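Local coordinates for protein DMATS type aromatic prenyltransferase (Micromonospora olivasterospora, PDB 6ZRY) that probably transfers a dimethylallyl group to the indole ring of tryptophan, as a 6-dimethylallyl tryptophan synthase of the ABBA-barrel family, at residues E240-V245 with I276-R281; A219-V224 with G249-D254; K211-H216 with P257-Y262; A313-R318 with V343-E348. All blocks are in the same frame, centred on the assembly; numbering follows the deposited sequence.

Contact 1 of 4, residues E240-V245 with I276-R281. With TRP (tryptophan), chain C.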
# COMPACT_ATOMS: atom_id res chain seq x y z
N GLU A 240 19.98 -3.32 0.45
CA GLU A 240 20.50 -4.09 -0.71
C GLU A 240 20.36 -5.59 -0.49
O GLU A 240 19.95 -6.25 -1.44
CB GLU A 240 21.96 -3.72 -1.00
CG GLU A 240 22.10 -2.31 -1.41
CD GLU A 240 23.30 -2.00 -2.23
OE1 GLU A 240 24.41 -2.54 -1.88
OE2 GLU A 240 23.15 -1.22 -3.22
N GLU A 241 20.67 -6.10 0.70
CA GLU A 241 20.54 -7.55 1.03
C GLU A 241 19.07 -7.96 0.82
O GLU A 241 18.81 -9.03 0.24
CB GLU A 241 20.98 -7.85 2.46
CG GLU A 241 22.51 -7.85 2.63
CD GLU A 241 23.05 -7.85 4.05
OE1 GLU A 241 24.30 -7.86 4.20
OE2 GLU A 241 22.26 -7.81 4.99
N PHE A 242 18.16 -7.15 1.32
CA PHE A 242 16.71 -7.40 1.20
C PHE A 242 16.34 -7.49 -0.29
O PHE A 242 15.60 -8.41 -0.70
CB PHE A 242 15.92 -6.32 1.92
CG PHE A 242 14.46 -6.60 1.97
CD1 PHE A 242 13.94 -7.43 2.95
CD2 PHE A 242 13.62 -6.07 1.02
CE1 PHE A 242 12.59 -7.70 3.01
CE2 PHE A 242 12.26 -6.37 1.07
CZ PHE A 242 11.76 -7.16 2.07
N CYS A 243 16.83 -6.56 -1.08
CA CYS A 243 16.48 -6.46 -2.52
C CYS A 243 17.06 -7.66 -3.29
O CYS A 243 16.33 -8.21 -4.15
CB CYS A 243 16.93 -5.13 -3.11
SG CYS A 243 15.89 -3.74 -2.60
N VAL A 244 18.30 -8.08 -2.98
CA VAL A 244 18.96 -9.26 -3.61
C VAL A 244 18.14 -10.52 -3.37
O VAL A 244 17.95 -11.27 -4.32
CB VAL A 244 20.40 -9.44 -3.10
CG1 VAL A 244 20.97 -10.81 -3.45
CG2 VAL A 244 21.28 -8.33 -3.62
N VAL A 245 17.73 -10.78 -2.13
CA VAL A 245 16.94 -12.00 -1.79
C VAL A 245 15.58 -11.89 -2.48
O VAL A 245 15.22 -12.84 -3.20
CB VAL A 245 16.82 -12.20 -0.27
CG1 VAL A 245 15.90 -13.34 0.08
CG2 VAL A 245 18.19 -12.42 0.37
N ILE A 276 11.15 -0.09 1.93
CA ILE A 276 11.40 -0.50 0.53
C ILE A 276 10.36 -1.56 0.19
O ILE A 276 10.12 -2.48 1.02
CB ILE A 276 12.87 -0.97 0.34
CG1 ILE A 276 13.15 -1.41 -1.10
CG2 ILE A 276 13.28 -2.07 1.31
CD1 ILE A 276 13.13 -0.32 -2.10
N TYR A 277 9.72 -1.42 -0.96
CA TYR A 277 8.66 -2.32 -1.45
C TYR A 277 9.14 -2.93 -2.74
O TYR A 277 9.31 -2.23 -3.73
CB TYR A 277 7.33 -1.58 -1.65
CG TYR A 277 6.87 -0.77 -0.46
CD1 TYR A 277 7.43 0.47 -0.20
CD2 TYR A 277 5.87 -1.21 0.38
CE1 TYR A 277 7.06 1.22 0.89
CE2 TYR A 277 5.45 -0.46 1.46
CZ TYR A 277 6.05 0.77 1.72
OH TYR A 277 5.66 1.54 2.79
N VAL A 278 9.42 -4.23 -2.70
CA VAL A 278 9.81 -4.98 -3.90
C VAL A 278 8.56 -5.63 -4.48
O VAL A 278 7.92 -6.47 -3.82
CB VAL A 278 10.88 -6.04 -3.58
CG1 VAL A 278 11.26 -6.83 -4.82
CG2 VAL A 278 12.11 -5.41 -2.94
N PRO A 279 8.24 -5.35 -5.77
CA PRO A 279 7.12 -6.01 -6.46
C PRO A 279 7.59 -7.39 -6.95
O PRO A 279 7.78 -7.61 -8.17
CB PRO A 279 6.81 -5.03 -7.57
CG PRO A 279 8.18 -4.50 -7.95
CD PRO A 279 8.92 -4.38 -6.64
N ILE A 280 7.70 -8.29 -5.99
CA ILE A 280 8.34 -9.62 -6.13
C ILE A 280 7.68 -10.41 -7.24
O ILE A 280 8.38 -11.16 -7.90
CB ILE A 280 8.34 -10.35 -4.78
CG1 ILE A 280 9.10 -11.68 -4.89
CG2 ILE A 280 6.94 -10.52 -4.24
CD1 ILE A 280 9.56 -12.21 -3.60
N ARG A 281 6.37 -10.21 -7.49
CA ARG A 281 5.62 -10.93 -8.55
C ARG A 281 6.29 -10.74 -9.91
O ARG A 281 6.10 -11.60 -10.80
CB ARG A 281 4.17 -10.45 -8.65
CG ARG A 281 4.01 -9.00 -9.11
CD ARG A 281 2.54 -8.67 -8.98
NE ARG A 281 2.09 -7.39 -9.45
CZ ARG A 281 2.29 -6.21 -8.87
NH1 ARG A 281 3.04 -6.09 -7.79
NH2 ARG A 281 1.73 -5.13 -9.38
N TRP C . -1.12 -2.48 -7.64
CA TRP C . -0.41 -1.16 -7.65
C TRP C . 1.08 -1.38 -7.94
O TRP C . 1.79 -0.40 -8.22
CB TRP C . -0.63 -0.40 -6.33
CG TRP C . -0.08 -1.08 -5.11
CD1 TRP C . -0.69 -2.05 -4.37
CD2 TRP C . 1.18 -0.82 -4.47
NE1 TRP C . 0.12 -2.42 -3.32
CE2 TRP C . 1.26 -1.68 -3.35
CE3 TRP C . 2.25 0.06 -4.73
CZ2 TRP C . 2.38 -1.70 -2.51
CZ3 TRP C . 3.34 0.04 -3.89
CH2 TRP C . 3.40 -0.82 -2.79
OXT TRP C . 1.57 -2.53 -7.90
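F242 and C243 on helix 240-245 meet I276 and V278 on strand 276-278, and the contact between them is wholly apolar. The F242 side chain runs past those of I276 and V278, pointing the opposite way, its CD2 lying 4.0 Å from CG2 of I276 and its CE2 4.1 Å from CG2 of V278, so neighbouring ring atoms touch two alternate strand residues. Its CG stands anti to the backbone N (chi1 -173°), which swings the ring off the helix toward the barrel wall. The thiol of C243 reaches the same two residues, with SG 3.9 Å from CG1 of I276. CG2 of V278 is thus shared between the phenyl ring and the sulfur.

Polar bonding belongs to the other side of the strand, toward the bound tryptophan. Beyond the inverse gamma turn centred on P279, R281 NH2 donates to OXT of the ligand at 3.0 Å, with an N-H...O angle of 162° and the oxygen at the edge of the guanidinium plane. D56 bridges R281 NE, and A328 O accepts from NH1, which would help hold the group in place. The Y277 ring, turned inward, approaches the ligand's CH2 with its CD2 at 4.0 Å.

Segment 240-245 of helix 236-247 runs outside the barrel, nearly parallel to strand 276-278 (10° between axes, 9.6 Å at closest approach). F242 also touches L332 of strand 327-333 and L297 of helix 287-300, while C243 touches V221 of helix 221-228.

Contact 2 of 4, residues A219-V224 with G249-D254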
# COMPACT_ATOMS: atom_id res chain seq x y z
N ALA A 219 15.26 1.25 -12.05
CA ALA A 219 16.18 1.81 -11.05
C ALA A 219 17.22 0.77 -10.67
O ALA A 219 16.88 -0.45 -10.53
CB ALA A 219 15.42 2.31 -9.84
N GLU A 220 18.45 1.24 -10.46
CA GLU A 220 19.53 0.48 -9.81
C GLU A 220 19.30 0.50 -8.30
O GLU A 220 18.95 1.58 -7.78
CB GLU A 220 20.89 1.10 -10.14
CG GLU A 220 21.20 1.13 -11.62
CD GLU A 220 21.62 -0.21 -12.19
OE1 GLU A 220 21.62 -1.22 -11.43
OE2 GLU A 220 21.93 -0.25 -13.41
N VAL A 221 19.50 -0.62 -7.63
CA VAL A 221 19.43 -0.71 -6.14
C VAL A 221 20.41 0.33 -5.55
O VAL A 221 20.12 0.88 -4.51
CB VAL A 221 19.68 -2.14 -5.63
CG1 VAL A 221 21.04 -2.69 -6.01
CG2 VAL A 221 19.50 -2.25 -4.14
N TRP A 222 21.56 0.55 -6.19
CA TRP A 222 22.54 1.61 -5.80
C TRP A 222 21.82 2.95 -5.64
O TRP A 222 22.04 3.65 -4.62
CB TRP A 222 23.63 1.69 -6.84
CG TRP A 222 24.64 2.77 -6.65
CD1 TRP A 222 24.66 3.98 -7.28
CD2 TRP A 222 25.83 2.73 -5.84
NE1 TRP A 222 25.77 4.69 -6.92
CE2 TRP A 222 26.50 3.96 -6.02
CE3 TRP A 222 26.39 1.80 -4.94
CZ2 TRP A 222 27.69 4.28 -5.36
CZ3 TRP A 222 27.58 2.11 -4.31
CH2 TRP A 222 28.22 3.33 -4.51
N ASP A 223 21.01 3.31 -6.60
CA ASP A 223 20.31 4.62 -6.64
C ASP A 223 19.16 4.65 -5.63
O ASP A 223 18.97 5.66 -5.01
CB ASP A 223 19.84 4.96 -8.05
CG ASP A 223 20.96 5.22 -9.03
OD1 ASP A 223 21.91 5.96 -8.65
OD2 ASP A 223 20.88 4.72 -10.19
N VAL A 224 18.39 3.56 -5.50
CA VAL A 224 17.28 3.50 -4.55
C VAL A 224 17.82 3.58 -3.11
O VAL A 224 17.20 4.25 -2.28
CB VAL A 224 16.42 2.25 -4.79
CG1 VAL A 224 15.36 2.10 -3.75
CG2 VAL A 224 15.81 2.28 -6.18
N GLY A 249 18.55 -11.83 -7.20
CA GLY A 249 19.88 -11.43 -7.72
C GLY A 249 19.82 -10.24 -8.66
O GLY A 249 20.86 -9.67 -8.90
N THR A 250 18.64 -9.86 -9.16
CA THR A 250 18.40 -8.60 -9.93
C THR A 250 19.08 -7.41 -9.21
O THR A 250 18.86 -7.27 -8.01
CB THR A 250 16.89 -8.31 -10.08
OG1 THR A 250 16.20 -9.48 -10.51
CG2 THR A 250 16.61 -7.20 -11.08
N ARG A 251 19.83 -6.59 -9.93
CA ARG A 251 20.36 -5.28 -9.43
C ARG A 251 19.61 -4.12 -10.09
O ARG A 251 19.52 -3.05 -9.46
CB ARG A 251 21.85 -5.12 -9.72
CG ARG A 251 22.77 -6.03 -8.91
CD ARG A 251 24.22 -5.56 -8.99
NE ARG A 251 24.29 -4.15 -8.60
CZ ARG A 251 24.46 -3.70 -7.36
NH1 ARG A 251 24.64 -4.54 -6.35
NH2 ARG A 251 24.46 -2.39 -7.13
N ARG A 252 19.19 -4.30 -11.35
CA ARG A 252 18.34 -3.35 -12.10
C ARG A 252 16.92 -3.87 -12.06
O ARG A 252 16.69 -4.91 -12.64
CB ARG A 252 18.71 -3.27 -13.59
CG ARG A 252 20.09 -2.74 -13.88
CD ARG A 252 20.25 -2.21 -15.31
NE ARG A 252 19.10 -1.47 -15.87
CZ ARG A 252 18.55 -0.34 -15.35
NH1 ARG A 252 19.00 0.19 -14.22
NH2 ARG A 252 17.53 0.24 -15.96
N PHE A 253 16.03 -3.17 -11.41
CA PHE A 253 14.61 -3.56 -11.32
C PHE A 253 13.91 -2.90 -12.52
O PHE A 253 13.25 -1.87 -12.37
CB PHE A 253 14.10 -3.27 -9.92
CG PHE A 253 14.66 -4.21 -8.87
CD1 PHE A 253 15.96 -4.10 -8.41
CD2 PHE A 253 13.87 -5.24 -8.36
CE1 PHE A 253 16.46 -4.98 -7.45
CE2 PHE A 253 14.37 -6.11 -7.39
CZ PHE A 253 15.66 -5.98 -6.94
N ASP A 254 14.10 -3.51 -13.70
CA ASP A 254 13.58 -3.05 -15.02
C ASP A 254 12.21 -3.65 -15.31
O ASP A 254 11.61 -3.26 -16.32
CB ASP A 254 14.56 -3.38 -16.14
CG ASP A 254 15.75 -2.45 -16.15
OD1 ASP A 254 15.64 -1.35 -15.54
OD2 ASP A 254 16.77 -2.83 -16.76
O HOH W 1 12.92 -0.02 -10.02
O HOH W 2 22.52 -1.03 -8.28
O HOH W 3 23.79 -1.73 -10.14
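E220 and R252 face each other as a non-hydrogen-bonded antiparallel pair at the C-terminal end of strand 209-220 in the barrel sheet, where the strand gives way to helix 221-228 with E220 at the N-cap position. Two backbone bonds flank the pair, F253 N to A219 O and V221 N to R251 O, each at 3.0 Å.

Charge joins the side chains. OE2 of E220 takes a weak, bent bond from R252 NH1 at 3.1 Å, the carboxylate and guanidinium planes turned 54° apart. R252 also pairs with D254, so three charged groups form one network, in which the arginine bridges two acids. The bend of E220 at chi2 (-76°) folds its carboxylate back alongside the R252 chain, OE2 coming to the guanidinium edge.

R251 lies against the start of the helix, where CG1 of V221 sits over one face of its guanidinium, 3.6 Å from NH2. Apolar burial continues on the other face of the strand pair, with F253 packed edge-to-face against Y283 and touching C243.

Waters link the E220 carboxylate to N-H donors of R251 and W222. One molecule donates to E220 OE1 at 2.6 Å and accepts from R251 NE at 2.9 Å; another donates to OE1 and accepts from W222 N at 2.8 Å.

Contact 3 of 4, residues K211-H216 with P257-Y262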
# COMPACT_ATOMS: atom_id res chain seq x y z
N LYS A 211 3.34 9.84 5.29
CA LYS A 211 4.16 8.84 4.62
C LYS A 211 4.10 9.13 3.12
O LYS A 211 3.00 9.10 2.57
CB LYS A 211 3.64 7.48 5.03
CG LYS A 211 4.62 6.36 4.94
CD LYS A 211 4.18 5.19 5.83
CE LYS A 211 4.51 3.84 5.27
NZ LYS A 211 4.10 2.75 6.21
N LEU A 212 5.24 9.51 2.53
CA LEU A 212 5.34 9.79 1.09
C LEU A 212 5.98 8.60 0.40
O LEU A 212 7.06 8.18 0.82
CB LEU A 212 6.16 11.06 0.87
CG LEU A 212 6.25 11.54 -0.57
CD1 LEU A 212 4.91 12.03 -1.09
CD2 LEU A 212 7.29 12.64 -0.70
N TYR A 213 5.37 8.13 -0.67
CA TYR A 213 5.89 6.99 -1.46
C TYR A 213 6.41 7.49 -2.79
O TYR A 213 5.66 8.24 -3.47
CB TYR A 213 4.79 5.97 -1.71
CG TYR A 213 4.26 5.20 -0.53
CD1 TYR A 213 3.58 5.82 0.50
CD2 TYR A 213 4.31 3.81 -0.52
CE1 TYR A 213 3.03 5.11 1.55
CE2 TYR A 213 3.77 3.08 0.52
CZ TYR A 213 3.12 3.73 1.56
OH TYR A 213 2.54 3.05 2.59
N LEU A 214 7.63 7.10 -3.15
CA LEU A 214 8.29 7.43 -4.44
C LEU A 214 8.42 6.14 -5.24
O LEU A 214 8.88 5.16 -4.66
CB LEU A 214 9.68 7.99 -4.18
CG LEU A 214 9.82 9.47 -3.91
CD1 LEU A 214 8.96 9.90 -2.76
CD2 LEU A 214 11.30 9.81 -3.61
N THR A 215 8.07 6.16 -6.51
CA THR A 215 8.28 5.03 -7.43
C THR A 215 9.54 5.33 -8.22
O THR A 215 9.61 6.42 -8.84
CB THR A 215 7.06 4.79 -8.32
OG1 THR A 215 5.93 4.54 -7.46
CG2 THR A 215 7.26 3.64 -9.27
N HIS A 216 10.49 4.41 -8.18
CA HIS A 216 11.81 4.52 -8.83
C HIS A 216 11.79 3.70 -10.12
O HIS A 216 12.07 2.49 -10.04
CB HIS A 216 12.91 4.06 -7.87
CG HIS A 216 12.97 4.83 -6.60
ND1 HIS A 216 13.40 6.15 -6.55
CD2 HIS A 216 12.71 4.48 -5.32
CE1 HIS A 216 13.37 6.58 -5.32
NE2 HIS A 216 12.98 5.57 -4.54
N PRO A 257 8.60 -1.50 -10.80
CA PRO A 257 9.60 -0.66 -10.16
C PRO A 257 9.67 -0.86 -8.64
O PRO A 257 8.66 -1.12 -8.03
CB PRO A 257 9.12 0.77 -10.48
CG PRO A 257 7.63 0.65 -10.58
CD PRO A 257 7.40 -0.73 -11.18
N LEU A 258 10.85 -0.68 -8.07
CA LEU A 258 11.03 -0.53 -6.62
C LEU A 258 10.29 0.73 -6.17
O LEU A 258 10.26 1.73 -6.94
CB LEU A 258 12.50 -0.44 -6.27
CG LEU A 258 13.31 -1.71 -6.50
CD1 LEU A 258 14.77 -1.44 -6.31
CD2 LEU A 258 12.86 -2.83 -5.58
N VAL A 259 9.78 0.69 -4.97
CA VAL A 259 9.08 1.82 -4.34
C VAL A 259 9.67 2.03 -2.98
O VAL A 259 9.91 1.05 -2.26
CB VAL A 259 7.57 1.60 -4.30
CG1 VAL A 259 6.86 2.68 -3.53
CG2 VAL A 259 6.99 1.48 -5.69
N GLY A 260 9.92 3.27 -2.64
CA GLY A 260 10.34 3.64 -1.29
C GLY A 260 9.33 4.53 -0.64
O GLY A 260 8.76 5.38 -1.34
N SER A 261 9.15 4.40 0.66
CA SER A 261 8.32 5.33 1.44
C SER A 261 9.14 5.97 2.56
O SER A 261 10.08 5.34 3.06
CB SER A 261 7.06 4.70 1.95
OG SER A 261 7.32 3.82 3.01
N TYR A 262 8.83 7.23 2.81
CA TYR A 262 9.51 8.13 3.75
C TYR A 262 8.50 8.61 4.76
O TYR A 262 7.45 9.10 4.37
CB TYR A 262 10.11 9.30 2.95
CG TYR A 262 11.14 8.85 1.96
CD1 TYR A 262 10.79 8.42 0.68
CD2 TYR A 262 12.46 8.73 2.34
CE1 TYR A 262 11.74 7.94 -0.22
CE2 TYR A 262 13.43 8.28 1.46
CZ TYR A 262 13.08 7.90 0.18
OH TYR A 262 14.08 7.45 -0.65
O HOH W 1 12.92 -0.02 -10.02
O HOH W 4 14.09 4.69 -1.79
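Y213 lays its ring over the CB of S261, which sits 3.7 Å from the ring centroid and only 7° off the normal, a CH-pi contact over the face. CG of Y213 is anti to its carbonyl carbon (chi1 -68°), bringing the ring across to the neighbouring strand, where CG1 of V259 meets its edge near the plane, 4.1 Å from CD2. On the same face T215 sets CG2 against CG of P257 at 3.3 Å, tighter than usual carbon contact, and OG1 beside CG2 of V259.

On the opposite face L214 crosses Y262 at about a right angle, CD2 to CE1 3.9 Å. H216 and Y262 are joined by a water, 3.1 Å from H216 NE2 and 3.0 Å from Y262 OH, over G260, which adds no side chain between them. D193 fixes the other ring nitrogen, ND1.

Antiparallel backbone bonds carry the ladder of strands 211-216 and 258-262: L212 and Y262 bond both ways, L214 and G260 likewise, with L214 N to G260 O at 2.7 Å and 169°.

These are neighbouring strands of the ABBA barrel wall, joined through a long, largely helical excursion, with Y213, T215, V259 and S261 facing the lumen. The V259 side chain comes within about 4 Å of the bound tryptophan, and the hydroxyl of Y213 bonds that of Y148. An alanine in place of Y213 would remove the ring and is likely to leave S261 CB without its cover and Y148 without its hydroxyl partner. Chemically, the lumen face offers aromatic and aliphatic surface, with hydroxyls paired among themselves: T215 with T196, S261 with Y277.

Contact 4 of 4, residues A313-R318 with V343-E348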
# COMPACT_ATOMS: atom_id res chain seq x y z
N ALA A 313 -2.57 -19.57 2.71
CA ALA A 313 -3.62 -20.61 2.62
C ALA A 313 -5.00 -19.99 2.86
O ALA A 313 -5.99 -20.47 2.25
CB ALA A 313 -3.35 -21.71 3.61
N ALA A 314 -5.09 -18.99 3.75
CA ALA A 314 -6.35 -18.25 4.05
C ALA A 314 -6.84 -17.56 2.78
O ALA A 314 -8.08 -17.53 2.57
CB ALA A 314 -6.15 -17.27 5.17
N VAL A 315 -5.93 -16.99 1.99
CA VAL A 315 -6.31 -16.21 0.79
C VAL A 315 -6.69 -17.16 -0.35
O VAL A 315 -7.70 -16.91 -1.01
CB VAL A 315 -5.23 -15.20 0.39
CG1 VAL A 315 -5.52 -14.55 -0.96
CG2 VAL A 315 -5.10 -14.16 1.47
N THR A 316 -5.96 -18.23 -0.57
CA THR A 316 -6.30 -19.15 -1.66
C THR A 316 -5.73 -20.53 -1.38
O THR A 316 -4.58 -20.65 -0.91
CB THR A 316 -5.80 -18.62 -3.00
OG1 THR A 316 -6.17 -19.55 -4.01
CG2 THR A 316 -4.30 -18.40 -3.05
N PRO A 317 -6.48 -21.59 -1.71
CA PRO A 317 -5.97 -22.95 -1.60
C PRO A 317 -5.25 -23.43 -2.86
O PRO A 317 -4.83 -24.57 -2.90
CB PRO A 317 -7.29 -23.72 -1.39
CG PRO A 317 -8.23 -23.04 -2.30
CD PRO A 317 -7.88 -21.56 -2.19
N ARG A 318 -5.12 -22.59 -3.88
CA ARG A 318 -4.55 -23.02 -5.18
C ARG A 318 -3.08 -23.42 -4.98
O ARG A 318 -2.43 -22.95 -4.05
CB ARG A 318 -4.63 -21.94 -6.24
CG ARG A 318 -3.68 -20.77 -6.05
CD ARG A 318 -3.57 -20.11 -7.40
NE ARG A 318 -2.96 -18.80 -7.42
CZ ARG A 318 -1.65 -18.58 -7.50
NH1 ARG A 318 -0.80 -19.60 -7.48
NH2 ARG A 318 -1.20 -17.34 -7.59
N VAL A 343 3.99 -8.65 3.82
CA VAL A 343 3.70 -9.49 2.64
C VAL A 343 2.34 -9.05 2.12
O VAL A 343 1.41 -8.95 2.93
CB VAL A 343 3.73 -10.99 3.01
CG1 VAL A 343 3.59 -11.86 1.78
CG2 VAL A 343 5.01 -11.35 3.77
N TYR A 344 2.26 -8.75 0.83
CA TYR A 344 1.05 -8.19 0.19
C TYR A 344 0.45 -9.33 -0.60
O TYR A 344 1.17 -9.92 -1.46
CB TYR A 344 1.42 -6.94 -0.61
CG TYR A 344 2.02 -5.85 0.23
CD1 TYR A 344 3.33 -5.93 0.65
CD2 TYR A 344 1.28 -4.73 0.60
CE1 TYR A 344 3.90 -4.95 1.42
CE2 TYR A 344 1.85 -3.73 1.39
CZ TYR A 344 3.17 -3.84 1.78
OH TYR A 344 3.78 -2.91 2.56
N LEU A 345 -0.80 -9.68 -0.30
CA LEU A 345 -1.49 -10.85 -0.86
C LEU A 345 -2.70 -10.42 -1.70
O LEU A 345 -3.57 -9.67 -1.21
CB LEU A 345 -1.90 -11.76 0.31
CG LEU A 345 -0.76 -12.32 1.13
CD1 LEU A 345 -1.29 -13.08 2.35
CD2 LEU A 345 0.11 -13.24 0.29
N SER A 346 -2.72 -10.86 -2.95
CA SER A 346 -3.76 -10.51 -3.94
C SER A 346 -5.04 -11.33 -3.71
O SER A 346 -4.96 -12.52 -3.49
CB SER A 346 -3.25 -10.71 -5.33
OG SER A 346 -2.06 -9.96 -5.56
N ALA A 347 -6.18 -10.70 -3.86
CA ALA A 347 -7.50 -11.37 -3.81
C ALA A 347 -7.65 -12.34 -4.99
O ALA A 347 -8.30 -13.36 -4.81
CB ALA A 347 -8.58 -10.32 -3.82
N GLU A 348 -7.11 -12.02 -6.15
CA GLU A 348 -7.28 -12.82 -7.38
C GLU A 348 -8.77 -13.13 -7.59
O GLU A 348 -9.13 -14.29 -7.95
CB GLU A 348 -6.48 -14.12 -7.31
CG GLU A 348 -4.97 -13.92 -7.20
CD GLU A 348 -4.14 -15.20 -7.24
OE1 GLU A 348 -3.08 -15.16 -7.82
OE2 GLU A 348 -4.55 -16.23 -6.59
O HOH W 5 -6.40 -18.16 -6.34
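R318 grips E348 side-on with two nitrogens, one to each carboxylate oxygen. NH2 donates to OE1 at 2.9 Å in a nearly straight bond (173°) that uses the syn lone pair and lies in the guanidinium plane. NE donates to OE2 at 3.1 Å, also on the syn side but tilted out of both planes, in keeping with the 30° between the two groups. The same NH2 also forms a salt bridge with D287. The arginine chain runs extended from CG to NE, and its CG sits between backbone N and carbonyl carbon (chi1 72°), carrying the guanidinium across to the acid at about a right angle.

Beside this bridge V315, the last helical residue, turns both methyls on the strand: CG1 lies 3.3 Å from S346 O, and CG2 4.1 Å from CD1 of L345.

In the next shell a water donates to E348 OE2 and also binds OG1 of T316, each at 2.7 Å. That same OG1 accepts from the backbone N of R318 at 3.2 Å, an ST turn that shapes the chain as it leaves helix 305-315. L320 O takes R318 NH1. V315 also touches L17 of helix 6-21, and L345 touches I327 of strand 327-333.

A leucine in place of R318 would take away the guanidinium, and E348 and D287 would probably be left as two acids without their shared mate. The arginine's charge probably favours the ionised form of both acids, and the paired bonds to E348 tie the loop after the helix to the chain after strand 341-346.

Overall arrangement
All four contacts reach the one antiparallel sheet that curls into the barrel around tryptophan. Contacts 1, 2 and 3 cluster on one part of the wall: centres of contacts 1 and 2 are about 9 Å apart, and those of contacts 1 and 3 about 13 Å. Strand 209-220 serves both contacts 2 and 3, and strands 258-265 and 273-278, neighbours in the sheet, link contact 3 to contact 1. Contact 2 falls within the chain span bracketed by contact 3, while contact 1 alternates with both. Contact 4 comes later, its centre about 24 Å from that of contact 3 on the opposite side of the chain's centre, yet Y344 touches Y277 of contact 1. The strands thus wall the tryptophan pocket, while helices such as 236-247 pack outside.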